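Local coordinates for serine-rich secreted cell wall anchored (LPXTG-motif ) protein (Lactobacillus reuteri ATCC 53608, PDB 5NXK) that is a cell-wall-anchored adhesin with a beta-solenoid fold that probably mediates attachment of this gut bacterium to its host, at residues Asp158-Leu163 / Ala183-Met188. Numbering follows the deposited sequence.
Sequences DKTTAL and ATDIDM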
ATOM      1  N   ASP A 158      12.799  11.324  10.248  1.00 32.25           N
ATOM      2  CA  ASP A 158      12.537  10.031   9.620  1.00 32.18           C
ATOM      3  C   ASP A 158      11.153   9.545   9.977  1.00 34.45           C
ATOM      4  O   ASP A 158      10.733   9.666  11.126  1.00 36.70           O
ATOM      5  CB  ASP A 158      13.560   8.979  10.065  1.00 38.55           C
ATOM      6  CG  ASP A 158      14.949   9.221   9.501  1.00 47.77           C
ATOM      7  OD1 ASP A 158      15.105  10.079   8.606  1.00 49.46           O
ATOM      8  OD2 ASP A 158      15.890   8.533   9.953  1.00 57.30           O
ATOM      9  N   LYS A 159      10.447   8.978   9.005  1.00 32.43           N
ATOM     10  CA  LYS A 159       9.125   8.425   9.270  1.00 34.27           C
ATOM     11  C   LYS A 159       9.057   7.009   8.737  1.00 25.54           C
ATOM     12  O   LYS A 159       9.679   6.693   7.732  1.00 28.32           O
ATOM     13  CB  LYS A 159       8.016   9.277   8.626  1.00 35.78           C
ATOM     14  CG  LYS A 159       8.020  10.755   9.000  1.00 35.78           C
ATOM     15  CD  LYS A 159       7.674  10.986  10.469  1.00 35.39           C
ATOM     16  CE  LYS A 159       7.813  12.468  10.821  1.00 34.80           C
ATOM     17  NZ  LYS A 159       7.517  12.756  12.260  1.00 32.11           N
ATOM     18  N   THR A 160       8.288   6.162   9.414  1.00 24.47           N
ATOM     19  CA  THR A 160       8.041   4.800   8.960  1.00 24.40           C
ATOM     20  C   THR A 160       6.654   4.748   8.355  1.00 28.25           C
ATOM     21  O   THR A 160       5.830   5.628   8.615  1.00 24.57           O
ATOM     22  CB  THR A 160       8.126   3.791  10.100  1.00 29.62           C
ATOM     23  OG1 THR A 160       7.229   4.185  11.150  1.00 31.31           O
ATOM     24  CG2 THR A 160       9.550   3.715  10.643  1.00 31.16           C
ATOM     25  N   THR A 161       6.388   3.724   7.553  1.00 26.86           N
ATOM     26  CA  THR A 161       5.095   3.633   6.903  1.00 25.89           C
ATOM     27  C   THR A 161       4.623   2.198   6.748  1.00 24.51           C
ATOM     28  O   THR A 161       5.435   1.293   6.629  1.00 22.85           O
ATOM     29  CB  THR A 161       5.130   4.312   5.501  1.00 30.74           C
ATOM     30  OG1 THR A 161       3.823   4.291   4.923  1.00 31.21           O
ATOM     31  CG2 THR A 161       6.122   3.594   4.569  1.00 25.98           C
ATOM     32  N   ALA A 162       3.305   2.003   6.739  1.00 25.81           N
ATOM     33  CA  ALA A 162       2.710   0.680   6.518  1.00 23.07           C
ATOM     34  C   ALA A 162       2.727   0.272   5.049  1.00 26.37           C
ATOM     35  O   ALA A 162       2.822  -0.907   4.730  1.00 29.11           O
ATOM     36  CB  ALA A 162       1.292   0.654   7.036  1.00 22.41           C
ATOM     37  N   LEU A 163       2.603   1.253   4.158  1.00 23.41           N
ATOM     38  CA  LEU A 163       2.545   0.984   2.721  1.00 26.81           C
ATOM     39  C   LEU A 163       3.412   2.004   1.990  1.00 29.91           C
ATOM     40  O   LEU A 163       3.177   3.212   2.090  1.00 30.81           O
ATOM     41  CB  LEU A 163       1.101   1.053   2.205  1.00 28.44           C
ATOM     42  CG  LEU A 163       0.093   0.022   2.717  1.00 28.26           C
ATOM     43  CD1 LEU A 163      -1.325   0.381   2.278  1.00 24.72           C
ATOM     44  CD2 LEU A 163       0.439  -1.397   2.245  1.00 30.15           C
ATOM     45  N   ALA A 183       1.901   0.513  14.542  1.00 29.99           N
ATOM     46  CA  ALA A 183       3.318   0.211  14.362  1.00 32.19           C
ATOM     47  C   ALA A 183       4.112   1.287  13.632  1.00 34.60           C
ATOM     48  O   ALA A 183       5.305   1.463  13.893  1.00 33.56           O
ATOM     49  CB  ALA A 183       3.460  -1.100  13.606  1.00 28.56           C
ATOM     50  N   THR A 184       3.469   1.996  12.709  1.00 29.60           N
ATOM     51  CA  THR A 184       4.215   2.920  11.858  1.00 30.08           C
ATOM     52  C   THR A 184       3.628   4.333  11.838  1.00 29.12           C
ATOM     53  O   THR A 184       2.472   4.541  12.221  1.00 28.29           O
ATOM     54  CB  THR A 184       4.312   2.360  10.421  1.00 31.66           C
ATOM     55  OG1 THR A 184       3.003   2.038   9.941  1.00 31.46           O
ATOM     56  CG2 THR A 184       5.171   1.070  10.408  1.00 27.27           C
ATOM     57  N   ASP A 185       4.431   5.299  11.393  1.00 25.06           N
ATOM     58  CA  ASP A 185       4.040   6.705  11.443  1.00 23.60           C
ATOM     59  C   ASP A 185       3.039   7.079  10.366  1.00 29.77           C
ATOM     60  O   ASP A 185       2.301   8.062  10.503  1.00 24.99           O
ATOM     61  CB  ASP A 185       5.261   7.615  11.306  1.00 29.42           C
ATOM     62  CG  ASP A 185       6.298   7.385  12.400  1.00 38.12           C
ATOM     63  OD1 ASP A 185       5.903   7.174  13.568  1.00 36.83           O
ATOM     64  OD2 ASP A 185       7.508   7.446  12.091  1.00 38.76           O
ATOM     65  N   ILE A 186       3.052   6.336   9.265  1.00 25.41           N
ATOM     66  CA  ILE A 186       2.257   6.712   8.097  1.00 27.53           C
ATOM     67  C   ILE A 186       1.477   5.483   7.608  1.00 26.94           C
ATOM     68  O   ILE A 186       2.036   4.398   7.563  1.00 24.48           O
ATOM     69  CB  ILE A 186       3.160   7.282   6.961  1.00 20.25           C
ATOM     70  CG1 ILE A 186       3.984   8.468   7.481  1.00 24.65           C
ATOM     71  CG2 ILE A 186       2.321   7.696   5.749  1.00 21.80           C
ATOM     72  CD1 ILE A 186       5.014   8.977   6.477  1.00 24.44           C
ATOM     73  N   ASP A 187       0.192   5.640   7.279  1.00 24.27           N
ATOM     74  CA  ASP A 187      -0.595   4.508   6.774  1.00 20.02           C
ATOM     75  C   ASP A 187      -0.285   4.226   5.296  1.00 23.99           C
ATOM     76  O   ASP A 187      -0.078   3.078   4.909  1.00 28.40           O
ATOM     77  CB  ASP A 187      -2.100   4.747   6.940  1.00 22.48           C
ATOM     78  CG  ASP A 187      -2.537   4.882   8.408  1.00 33.51           C
ATOM     79  OD1 ASP A 187      -1.810   4.425   9.321  1.00 31.60           O
ATOM     80  OD2 ASP A 187      -3.630   5.447   8.644  1.00 33.61           O
ATOM     81  N   MET A 188      -0.261   5.275   4.475  1.00 22.00           N
ATOM     82  CA  MET A 188       0.036   5.127   3.041  1.00 24.92           C
ATOM     83  C   MET A 188       1.028   6.194   2.626  1.00 25.93           C
ATOM     84  O   MET A 188       0.727   7.380   2.718  1.00 25.87           O
ATOM     85  CB  MET A 188      -1.222   5.268   2.187  1.00 23.58           C
ATOM     86  CG  MET A 188      -2.270   4.185   2.376  1.00 32.36           C
ATOM     87  SD  MET A 188      -3.744   4.578   1.387  1.00 30.71           S
ATOM     88  CE  MET A 188      -4.725   3.103   1.649  1.00 29.12           C
TER
HETATM   89  O   HOH W   1      10.178   7.330  13.132  1.00 54.29           O
HETATM   90  O   HOH W   2       7.714   3.257  13.507  1.00 37.21           O
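Thr160 and Asp185 meet in a polar, mostly backbone-mediated contact where two successive coils of the beta-solenoid run side by side, in the same direction, and turn a corner at Ala162 and Asp187. Each side chain accepts the backbone N-H of the other residue. Asp185 OD2 accepts a hydrogen bond from the backbone N of Thr160 (3.1 Å), fairly straight at 163° and arriving on the anti side of the carboxylate, well out of its plane. In return, Thr160 OG1 accepts one from the backbone N of Asp185 at 3.0 Å. That hydroxyl sits between its own backbone N and carbonyl carbon (chi1 55°), which carries it across to the neighbouring chain; threonine suits the place because its short side chain keeps the hydroxyl next to the main chain, close enough to take the N-H of Asp185. Two waters extend the network: one links Asp185 OD2 to Asp158 O, the other joins Thr160 OG1 to Ala183 O.

In the parallel beta-helix of the pectate lyase-like clan, each coil is bonded to the next through its backbone, and here a single bridge pairs Thr161 with Ile186. Its firm bond runs from Ala162 N to Ile186 O (2.8 Å), while the one from Ile186 N to Thr160 O is weak and bent (120°).

Lys159 lays its CB against Ile186 CD1 (3.7 Å), and its amine goes on to a salt bridge with Glu220. Past the corner the side chains that meet are apolar: those of Leu163 and Met188 run alongside each other in the same direction, Leu163 CD1 against Met188 CG at 3.9 Å, flexible hydrocarbon chains suited to a buried place, while a backbone bond between Leu163 and Trp189 continues the coil-to-coil pairing. The buried carboxylate of Asp187 turns away from the 158-163 chain, and Asn181, Asn215, Thr219 and Asn222 satisfy its oxygens.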